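Local coordinates for protein peptidyl-prolyl cis-trans isomerase cyclophilin-type (Toxoplasma gondii, PDB 3BO7) that probably catalyses the cis-trans isomerisation of peptide bonds before proline, as a cyclophilin-type isomerase, and is caught here with the immunosuppressant cyclosporin A bound, at residues Lys41-Asp44 against Asp45-Phe48; Ser125-His128 against Leu129-Lys132. All coordinates share one frame; numbering follows the deposited sequence.

Interaction 1: Lys41-Asp44 against Asp45-Phe48; sequences KYFD and DTIF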
# COMPACT_ATOMS: atom_id res chain seq x y z
N LYS A 41 -11.29 -8.96 4.26
CA LYS A 41 -10.88 -9.35 2.89
C LYS A 41 -11.04 -8.25 1.82
O LYS A 41 -11.01 -8.53 0.62
CB LYS A 41 -11.54 -10.67 2.45
CG LYS A 41 -11.38 -11.86 3.43
CD LYS A 41 -9.92 -12.15 3.78
CE LYS A 41 -9.78 -13.31 4.77
NZ LYS A 41 -10.11 -14.63 4.16
N TYR A 42 -11.18 -7.01 2.27
CA TYR A 42 -11.26 -5.81 1.44
C TYR A 42 -10.30 -5.75 0.25
O TYR A 42 -10.69 -5.33 -0.84
CB TYR A 42 -11.04 -4.60 2.36
CG TYR A 42 -11.05 -3.25 1.71
CD1 TYR A 42 -12.24 -2.50 1.61
CD2 TYR A 42 -9.87 -2.68 1.23
CE1 TYR A 42 -12.23 -1.24 1.03
CE2 TYR A 42 -9.86 -1.43 0.65
CZ TYR A 42 -11.04 -0.72 0.56
OH TYR A 42 -11.00 0.53 -0.01
N PHE A 43 -9.05 -6.17 0.45
CA PHE A 43 -8.02 -6.04 -0.58
C PHE A 43 -8.00 -7.18 -1.61
O PHE A 43 -7.34 -7.07 -2.65
CB PHE A 43 -6.63 -5.85 0.04
CG PHE A 43 -6.45 -4.54 0.75
CD1 PHE A 43 -6.28 -3.36 0.02
CD2 PHE A 43 -6.46 -4.49 2.14
CE1 PHE A 43 -6.12 -2.13 0.68
CE2 PHE A 43 -6.30 -3.27 2.81
CZ PHE A 43 -6.13 -2.09 2.08
N ASP A 44 -8.72 -8.26 -1.31
CA ASP A 44 -8.83 -9.39 -2.23
C ASP A 44 -9.42 -8.90 -3.54
O ASP A 44 -10.47 -8.25 -3.55
CB ASP A 44 -9.71 -10.49 -1.63
CG ASP A 44 -9.01 -11.28 -0.52
OD1 ASP A 44 -7.98 -10.81 0.03
OD2 ASP A 44 -9.50 -12.39 -0.20
N ASP A 45 -8.71 -9.20 -4.63
CA ASP A 45 -9.11 -8.86 -6.01
C ASP A 45 -8.83 -7.41 -6.45
O ASP A 45 -9.03 -7.07 -7.61
CB ASP A 45 -10.57 -9.27 -6.30
CG ASP A 45 -10.81 -10.77 -6.15
OD1 ASP A 45 -9.93 -11.57 -6.56
OD2 ASP A 45 -11.87 -11.15 -5.61
N THR A 46 -8.35 -6.57 -5.54
CA THR A 46 -7.83 -5.27 -5.95
C THR A 46 -6.54 -5.46 -6.76
O THR A 46 -5.87 -6.49 -6.64
CB THR A 46 -7.59 -4.30 -4.75
OG1 THR A 46 -6.60 -4.84 -3.86
CG2 THR A 46 -8.89 -4.03 -4.00
N ILE A 47 -6.22 -4.47 -7.58
CA ILE A 47 -5.06 -4.53 -8.46
C ILE A 47 -4.00 -3.49 -8.08
O ILE A 47 -4.22 -2.65 -7.21
CB ILE A 47 -5.46 -4.34 -9.95
CG1 ILE A 47 -6.29 -3.06 -10.14
CG2 ILE A 47 -6.19 -5.58 -10.48
CD1 ILE A 47 -6.49 -2.69 -11.60
N PHE A 48 -2.84 -3.58 -8.72
CA PHE A 48 -1.85 -2.52 -8.69
C PHE A 48 -1.99 -1.74 -10.01
O PHE A 48 -1.46 -2.16 -11.04
CB PHE A 48 -0.44 -3.07 -8.47
CG PHE A 48 -0.20 -3.55 -7.06
CD1 PHE A 48 0.44 -2.72 -6.14
CD2 PHE A 48 -0.61 -4.81 -6.66
CE1 PHE A 48 0.67 -3.15 -4.84
CE2 PHE A 48 -0.40 -5.25 -5.35
CZ PHE A 48 0.25 -4.42 -4.44
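Thr-46 turns back on Phe-43 and holds its carbonyl oxygen through both its amide and its hydroxyl, an example of a side chain reinforcing a beta turn. The turn is of type II, from Phe-43 to Thr-46, and overlaps a type I turn from Lys-41 to Asp-44, sharing Phe-43 and Asp-44 with it. Its closing bond runs from Thr-46 N to Phe-43 O at 3.1 Å, with the amide nitrogen well above the carbonyl plane. Thr-46 OG1, donating to the same Phe-43 O at 2.6 Å, lies nearer that plane, tilted 19° from it. A first torsion of 62° sets the hydroxyl between the backbone N and the carbonyl carbon of Thr-46, on the side facing Phe-43.

Phe-43 and Thr-46 run obliquely across one another, and OG1 also sits at the edge of the phenyl ring, 4.2 Å from CD1. One face of that ring carries Tyr-42 CD2, 3.6 Å above its centre. Asp-45 OD1 forms a salt bridge with Lys-165. Two donors thus serve the carbonyl oxygen of the buried Phe-43, and the hydroxyl spends its proton on the main chain beside an aromatic edge, fixing the turn that leads from helix 28-39 to strand 48-52.

Interaction 2: Ser125-His128 against Leu129-Lys132; sequences SCEH and LNNK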
# COMPACT_ATOMS: atom_id res chain seq x y z
N SER A 125 14.05 5.93 -3.91
CA SER A 125 13.84 7.12 -3.11
C SER A 125 12.94 8.13 -3.79
O SER A 125 13.01 8.34 -5.01
CB SER A 125 15.17 7.75 -2.76
OG SER A 125 15.89 6.87 -1.92
N CYS A 126 12.08 8.75 -2.99
CA CYS A 126 11.18 9.81 -3.42
C CYS A 126 10.86 10.64 -2.19
O CYS A 126 9.70 10.75 -1.77
CB CYS A 126 9.90 9.24 -4.06
SG CYS A 126 9.18 7.82 -3.20
N GLU A 127 11.90 11.23 -1.61
CA GLU A 127 11.80 11.91 -0.33
C GLU A 127 11.10 13.29 -0.38
O GLU A 127 10.88 13.91 0.66
CB GLU A 127 13.17 11.99 0.35
CG GLU A 127 13.65 10.65 0.88
CD GLU A 127 14.86 10.77 1.79
OE1 GLU A 127 15.98 10.46 1.33
OE2 GLU A 127 14.72 11.18 2.96
N HIS A 128 10.76 13.75 -1.58
CA HIS A 128 9.87 14.91 -1.72
C HIS A 128 8.47 14.58 -1.17
O HIS A 128 7.65 15.48 -0.95
CB HIS A 128 9.81 15.40 -3.18
CG HIS A 128 9.32 14.35 -4.14
ND1 HIS A 128 10.15 13.38 -4.67
CD2 HIS A 128 8.09 14.13 -4.67
CE1 HIS A 128 9.45 12.60 -5.48
NE2 HIS A 128 8.20 13.03 -5.50
N LEU A 129 8.22 13.28 -0.94
CA LEU A 129 6.95 12.81 -0.37
C LEU A 129 6.95 12.77 1.17
O LEU A 129 5.89 12.62 1.78
CB LEU A 129 6.52 11.46 -0.97
CG LEU A 129 6.43 11.40 -2.50
CD1 LEU A 129 5.99 10.03 -3.00
CD2 LEU A 129 5.52 12.49 -3.05
N ASN A 130 8.12 12.93 1.78
CA ASN A 130 8.23 12.99 3.23
C ASN A 130 7.29 14.06 3.81
O ASN A 130 7.19 15.16 3.27
CB ASN A 130 9.66 13.25 3.68
CG ASN A 130 10.63 12.14 3.30
OD1 ASN A 130 10.24 11.05 2.88
ND2 ASN A 130 11.92 12.42 3.44
N ASN A 131 6.63 13.72 4.91
CA ASN A 131 5.68 14.63 5.57
C ASN A 131 4.49 15.04 4.67
O ASN A 131 3.85 16.06 4.92
CB ASN A 131 6.39 15.86 6.15
CG ASN A 131 7.55 15.48 7.06
OD1 ASN A 131 7.35 14.79 8.05
ND2 ASN A 131 8.76 15.93 6.72
N LYS A 132 4.24 14.26 3.63
CA LYS A 132 3.04 14.41 2.81
C LYS A 132 2.26 13.10 2.79
O LYS A 132 1.04 13.10 2.57
CB LYS A 132 3.40 14.83 1.39
CG LYS A 132 3.94 16.25 1.25
CD LYS A 132 2.84 17.27 1.03
CE LYS A 132 3.41 18.50 0.35
NZ LYS A 132 2.59 19.72 0.60
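The imidazole of His-128 and the side chain of Leu-129 lie side by side and point the same way, a good illustration of how consecutive residues can build one binding surface. Leu-129 CG stands over one face of the ring, 4.1 Å from its centroid in a CH-pi contact. The CD2 methyl of the leucine stands above the rim on that same face, 3.5 Å from His-128 CD2. Cys-126 O lies over the same face, displaced toward the rim. A first torsion of 59° on His-128 swings the ring between its own backbone N and carbonyl carbon, where it can lie along the leucine. NE2 is thereby offered to the backbone of the bound peptide, on which Leu-129 packs against a modified side chain.

The second pair of flat groups is the carboxylate of Glu-127 and the amide of Asn-130, which cross with their planes 52° apart. Glu-127 OE2 accepts from Asn-130 ND2 at 3.1 Å through its anti lone pair, the one directed away from OE1, and lies almost exactly in the amide plane. The remaining oxygens are engaged too: Glu-127 OE1 by Gln-100 NE2 and the amide oxygen Asn-130 OD1 by His-99 ND1.

In the backbone, Leu-129 N bonds to Cys-126 O at 3.0 Å and Asn-130 N to Glu-127 O at 3.1 Å, the successive i to i+3 bonds of a short 3-10 turn. Cys-126 SG meets Leu-129 CD1 at 3.9 Å on the buried side. The turn belongs to the connection between strand 119-122 and strand 135-141; Cys-126 also bonds through its backbone to His-99, joining this connection to the loop before strand 104-107.

How the interactions relate
Each example shows a loop shaped by contacts between neighbouring residues or residues three apart. From the N terminus, strands 7-13 and 16-22 lead into helix 28-39, and interaction 1 shapes the loop into strand 48-52; from this loop Asp-45 and Thr-46 bond through their backbones to Val-166, at the start of strand 166-171, linking the two ends of the strand order, as in the closed cyclophilin barrel. Interaction 2 follows later, shaping the connection between strands 119-122 and 135-141. They run in series, neither nested nor crossed. The centres of interactions 1 and 2 lie about 25 Å apart on opposite sides of the chain's centre, and the latter meets the bound peptide, through His-128 and Leu-129.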